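Local structure of putative adhesin (Komagataella phaffii, 5FX8) at residues 179-184 with 261-266; 197-202 with 253-258. The protein is a putative cell-surface adhesion protein, represented here by its N-terminal part, and may take part in cell-cell interaction through salt bridges and hydrogen bonds. All blocks are in the same frame, centred on the assembly; numbering follows the deposited sequence.

Interaction 1: 179-184 with 261-266; sequences IDISTV and LRVSFL
The ring of Phe265 receives Thr183 obliquely, while Trp165 and Phe190 adjoin the same ring with planes inclined by about 30° and 70°. The contact illustrates how a beta sandwich is closed: strands 176-186 and 260-268 belong to different antiparallel sheets of the second cohesin-like domain and face each other across its core. Their short segments run in nearly the same direction, 25° apart, with axes 10.9 Å from each other at closest approach. No hydrogen bond spans that gap; side chains from both strands meet across it, apolar except for the threonine hydroxyl. At one end, Ile179 CD1 reaches Leu261 CD2 at 3.8 Å, the two side chains passing alongside each other in opposite senses. Ile181 and Val263 do likewise in the middle, with CD1 of the isoleucine 4.2 Å from CG2 of the valine. In both isoleucines CG1 lies anti to the carbonyl carbon, and the methyl at its end makes the contact. Ile169 also touches Ile179, and Leu249 and Phe251 touch Val263. Thr183 and Phe265 come from opposite directions, and both branches of the threonine meet the far end of the ring: OG1 lies 3.3 Å from CZ, and Thr183 CG2 3.6 Å from Phe265 CE2.

Interaction 2: 197-202 with 253-258; sequences YAVGSS and GELADD
Near Ser201 and Asp258 the two backbones close to 5.6 Å between CA atoms, whereas Val199 and Leu255 keep their CA atoms 8.5 Å apart. Here the end of a beta-sandwich strand meets a connection between the sheets: 197-202 runs off strand 189-200, and the loop containing 253-258 carries the chain from strand 246-252 in one sheet to strand 260-268 in the other. Such a loop must cross the open end of the sandwich, and Leu255 turns its buried side chain inward, against Val199 and Leu261. Its CG stands anti to the backbone N (chi1 -156°), which carries CD1 to within 4.1 Å of Val199 CG1; the two side chains cross obliquely, and Val199 rests on Leu261 as well.

Toward the surface the contact turns polar, yet no hydrogen bond links the segments. Ser201 CA-H makes a bent CH...O contact with the Asp258 carbonyl, with CA 3.3 Å from O and an angle of 134° at the hydrogen. Ser201 OG turns elsewhere, to a weak hydrogen bond with the carbonyl O of Ser222. On the same loop, Glu254 forms a salt bridge with Arg403 of the neighbouring lipoxygenase chain. The carboxylate oxygen OD2 of Asp258 lies against the serine's carbon and not its hydroxyl, 3.4 Å from Ser201 CB.

Overall arrangement
Both interactions lie in the second cohesin-like domain, their centres about 15 Å apart, and together they show how neighbouring strands of one sheet take part in the interior and at the end of a sandwich. Interaction 1 joins the two sheets through the core; interaction 2 lies at the margin, where a loop passes between them. Along the chain the order is 179-184, 197-202, 253-258, 261-266, so interaction 2 is nested within interaction 1. Strands 189-200 and 260-268 are antiparallel neighbours, with Arg262 N probably hydrogen-bonded to Ala198 O at 2.8 Å. The loop of interaction 2 leads directly into strand 260-268 of interaction 1, and in this crystal it also touches the lipoxygenase chain.

Interaction 1: 179-184 with 261-266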
loop_
_atom_site.group_PDB
_atom_site.type_symbol
_atom_site.label_atom_id
_atom_site.label_comp_id
_atom_site.label_asym_id
_atom_site.label_seq_id
_atom_site.Cartn_x
_atom_site.Cartn_y
_atom_site.Cartn_z
ATOM N N ILE C 179 -6.803 31.116 2.774
ATOM C CA ILE C 179 -6.843 32.564 2.739
ATOM C C ILE C 179 -8.072 32.994 1.963
ATOM O O ILE C 179 -8.237 32.618 0.801
ATOM C CB ILE C 179 -5.585 33.155 2.093
ATOM C CG1 ILE C 179 -4.350 32.702 2.861
ATOM C CG2 ILE C 179 -5.708 34.654 2.055
ATOM C CD1 ILE C 179 -3.056 33.220 2.308
ATOM N N ASP C 180 -8.915 33.798 2.601
ATOM C CA ASP C 180 -10.094 34.395 1.991
ATOM C C ASP C 180 -9.962 35.913 1.953
ATOM O O ASP C 180 -9.689 36.538 2.976
ATOM C CB ASP C 180 -11.336 34.017 2.775
ATOM C CG ASP C 180 -11.477 32.545 2.932
ATOM O OD1 ASP C 180 -11.374 31.843 1.905
ATOM O OD2 ASP C 180 -11.673 32.083 4.075
ATOM N N ILE C 181 -10.204 36.508 0.792
ATOM C CA ILE C 181 -10.063 37.945 0.599
ATOM C C ILE C 181 -11.293 38.481 -0.117
ATOM O O ILE C 181 -11.769 37.880 -1.084
ATOM C CB ILE C 181 -8.782 38.266 -0.197
ATOM C CG1 ILE C 181 -7.552 37.838 0.585
ATOM C CG2 ILE C 181 -8.674 39.722 -0.471
ATOM C CD1 ILE C 181 -6.404 37.523 -0.283
ATOM N N SER C 182 -11.813 39.608 0.350
ATOM C CA SER C 182 -12.805 40.360 -0.407
ATOM C C SER C 182 -12.539 41.853 -0.260
ATOM O O SER C 182 -12.191 42.319 0.825
ATOM C CB SER C 182 -14.210 40.041 0.058
ATOM O OG SER C 182 -14.337 40.428 1.403
ATOM N N THR C 183 -12.705 42.594 -1.355
ATOM C CA THR C 183 -12.542 44.040 -1.399
ATOM C C THR C 183 -13.834 44.674 -1.880
ATOM O O THR C 183 -14.450 44.175 -2.818
ATOM C CB THR C 183 -11.426 44.458 -2.372
ATOM O OG1 THR C 183 -10.344 43.535 -2.300
ATOM C CG2 THR C 183 -10.884 45.831 -2.029
ATOM N N VAL C 184 -14.237 45.781 -1.254
ATOM C CA VAL C 184 -15.267 46.656 -1.800
ATOM C C VAL C 184 -14.737 48.086 -1.844
ATOM O O VAL C 184 -14.042 48.533 -0.929
ATOM C CB VAL C 184 -16.569 46.569 -0.987
ATOM C CG1 VAL C 184 -16.917 45.196 -0.759
ATOM C CG2 VAL C 184 -16.455 47.252 0.302
ATOM N N LEU C 261 2.675 36.206 0.672
ATOM C CA LEU C 261 1.768 36.246 -0.469
ATOM C C LEU C 261 1.291 37.672 -0.709
ATOM O O LEU C 261 0.750 38.307 0.193
ATOM C CB LEU C 261 0.551 35.350 -0.232
ATOM C CG LEU C 261 -0.542 35.468 -1.288
ATOM C CD1 LEU C 261 -0.009 34.967 -2.557
ATOM C CD2 LEU C 261 -1.704 34.644 -0.904
ATOM N N ARG C 262 1.446 38.157 -1.931
ATOM C CA ARG C 262 1.049 39.513 -2.274
ATOM C C ARG C 262 0.031 39.465 -3.396
ATOM O O ARG C 262 0.338 39.005 -4.494
ATOM C CB ARG C 262 2.262 40.353 -2.678
ATOM C CG ARG C 262 1.921 41.689 -3.315
ATOM C CD ARG C 262 3.101 42.619 -3.305
ATOM N NE ARG C 262 3.351 43.091 -1.953
ATOM C CZ ARG C 262 4.417 43.789 -1.603
ATOM N NH1 ARG C 262 5.327 44.088 -2.517
ATOM N NH2 ARG C 262 4.573 44.183 -0.349
ATOM N N VAL C 263 -1.172 39.946 -3.133
ATOM C CA VAL C 263 -2.196 40.024 -4.156
ATOM C C VAL C 263 -2.296 41.459 -4.646
ATOM O O VAL C 263 -2.366 42.393 -3.847
ATOM C CB VAL C 263 -3.545 39.523 -3.626
ATOM C CG1 VAL C 263 -4.566 39.557 -4.734
ATOM C CG2 VAL C 263 -3.398 38.133 -3.119
ATOM N N SER C 264 -2.310 41.638 -5.955
ATOM C CA SER C 264 -2.376 42.955 -6.562
ATOM C C SER C 264 -3.652 43.060 -7.378
ATOM O O SER C 264 -3.905 42.211 -8.229
ATOM C CB SER C 264 -1.153 43.188 -7.440
ATOM O OG SER C 264 -1.265 44.366 -8.194
ATOM N N PHE C 265 -4.457 44.093 -7.138
ATOM C CA PHE C 265 -5.593 44.357 -8.015
ATOM C C PHE C 265 -5.679 45.832 -8.378
ATOM O O PHE C 265 -5.651 46.704 -7.510
ATOM C CB PHE C 265 -6.921 43.868 -7.420
ATOM C CG PHE C 265 -7.086 44.144 -5.976
ATOM C CD1 PHE C 265 -6.469 43.352 -5.036
ATOM C CD2 PHE C 265 -7.903 45.173 -5.554
ATOM C CE1 PHE C 265 -6.629 43.599 -3.702
ATOM C CE2 PHE C 265 -8.086 45.429 -4.214
ATOM C CZ PHE C 265 -7.449 44.642 -3.286
ATOM N N LEU C 266 -5.799 46.092 -9.668
ATOM C CA LEU C 266 -5.833 47.440 -10.191
ATOM C C LEU C 266 -7.245 47.986 -10.132
ATOM O O LEU C 266 -8.225 47.271 -10.344
ATOM C CB LEU C 266 -5.335 47.458 -11.634
ATOM C CG LEU C 266 -5.074 48.766 -12.374
ATOM C CD1 LEU C 266 -3.999 49.510 -11.661
ATOM C CD2 LEU C 266 -4.631 48.490 -13.791
#

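Interaction 2: 197-202 with 253-258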
loop_
_atom_site.group_PDB
_atom_site.type_symbol
_atom_site.label_atom_id
_atom_site.label_comp_id
_atom_site.label_asym_id
_atom_site.label_seq_id
_atom_site.Cartn_x
_atom_site.Cartn_y
_atom_site.Cartn_z
ATOM N N TYR C 197 -0.934 37.735 -8.421
ATOM C CA TYR C 197 -0.367 37.489 -7.110
ATOM C C TYR C 197 1.076 37.059 -7.279
ATOM O O TYR C 197 1.516 36.705 -8.367
ATOM C CB TYR C 197 -1.174 36.449 -6.319
ATOM C CG TYR C 197 -0.911 35.009 -6.709
ATOM C CD1 TYR C 197 -1.597 34.413 -7.761
ATOM C CD2 TYR C 197 0.015 34.245 -6.013
ATOM C CE1 TYR C 197 -1.354 33.107 -8.122
ATOM C CE2 TYR C 197 0.263 32.949 -6.357
ATOM C CZ TYR C 197 -0.422 32.368 -7.416
ATOM O OH TYR C 197 -0.165 31.049 -7.755
ATOM N N ALA C 198 1.815 37.116 -6.183
ATOM C CA ALA C 198 3.189 36.677 -6.167
ATOM C C ALA C 198 3.497 36.173 -4.776
ATOM O O ALA C 198 2.836 36.537 -3.811
ATOM C CB ALA C 198 4.137 37.808 -6.545
ATOM N N VAL C 199 4.515 35.332 -4.677
ATOM C CA VAL C 199 4.989 34.826 -3.399
ATOM C C VAL C 199 6.489 35.067 -3.343
ATOM O O VAL C 199 7.234 34.525 -4.162
ATOM C CB VAL C 199 4.676 33.333 -3.211
ATOM C CG1 VAL C 199 5.029 32.903 -1.821
ATOM C CG2 VAL C 199 3.223 33.035 -3.482
ATOM N N GLY C 200 6.932 35.880 -2.392
ATOM C CA GLY C 200 8.335 36.192 -2.241
ATOM C C GLY C 200 8.844 35.748 -0.886
ATOM O O GLY C 200 8.086 35.650 0.077
ATOM N N SER C 201 10.139 35.474 -0.819
ATOM C CA SER C 201 10.756 35.037 0.417
ATOM C C SER C 201 11.957 35.863 0.842
ATOM O O SER C 201 12.463 35.648 1.944
ATOM C CB SER C 201 11.188 33.576 0.301
ATOM O OG SER C 201 12.007 33.420 -0.843
ATOM N N SER C 202 12.431 36.789 0.021
ATOM C CA SER C 202 13.609 37.570 0.370
ATOM C C SER C 202 13.315 38.632 1.429
ATOM O O SER C 202 13.620 38.439 2.610
ATOM C CB SER C 202 14.155 38.254 -0.866
ATOM O OG SER C 202 13.280 39.320 -1.187
ATOM N N GLY C 253 -3.235 26.565 0.159
ATOM C CA GLY C 253 -1.867 26.242 -0.169
ATOM C C GLY C 253 -1.008 26.423 1.052
ATOM O O GLY C 253 -1.474 26.797 2.124
ATOM N N GLU C 254 0.247 26.138 0.869
ATOM C CA GLU C 254 1.187 26.125 1.964
ATOM C C GLU C 254 2.002 27.398 1.850
ATOM O O GLU C 254 2.801 27.559 0.926
ATOM C CB GLU C 254 2.058 24.874 1.913
ATOM C CG GLU C 254 1.285 23.538 1.923
ATOM C CD GLU C 254 0.776 23.144 3.312
ATOM O OE1 GLU C 254 1.557 22.598 4.118
ATOM O OE2 GLU C 254 -0.400 23.393 3.613
ATOM N N LEU C 255 1.777 28.315 2.762
ATOM C CA LEU C 255 2.565 29.531 2.801
ATOM C C LEU C 255 3.673 29.315 3.823
ATOM O O LEU C 255 3.406 29.133 5.014
ATOM C CB LEU C 255 1.684 30.725 3.139
ATOM C CG LEU C 255 2.216 32.071 2.666
ATOM C CD1 LEU C 255 2.344 32.095 1.163
ATOM C CD2 LEU C 255 1.306 33.152 3.166
ATOM N N ALA C 256 4.909 29.291 3.342
ATOM C CA ALA C 256 6.047 28.993 4.181
ATOM C C ALA C 256 6.263 30.094 5.211
ATOM O O ALA C 256 5.859 31.248 5.041
ATOM C CB ALA C 256 7.301 28.811 3.336
ATOM N N ASP C 257 6.931 29.708 6.289
ATOM C CA ASP C 257 7.189 30.614 7.393
ATOM C C ASP C 257 7.926 31.876 6.951
ATOM O O ASP C 257 7.719 32.946 7.529
ATOM C CB ASP C 257 7.969 29.856 8.457
ATOM C CG ASP C 257 8.565 30.756 9.473
ATOM O OD1 ASP C 257 7.829 31.170 10.392
ATOM O OD2 ASP C 257 9.772 31.047 9.355
ATOM N N ASP C 258 8.762 31.791 5.920
ATOM C CA ASP C 258 9.550 32.927 5.463
ATOM C C ASP C 258 8.992 33.565 4.195
ATOM O O ASP C 258 9.714 34.277 3.498
ATOM C CB ASP C 258 10.999 32.495 5.230
ATOM C CG ASP C 258 11.178 31.691 3.944
ATOM O OD1 ASP C 258 10.376 30.777 3.664
ATOM O OD2 ASP C 258 12.129 31.986 3.197
#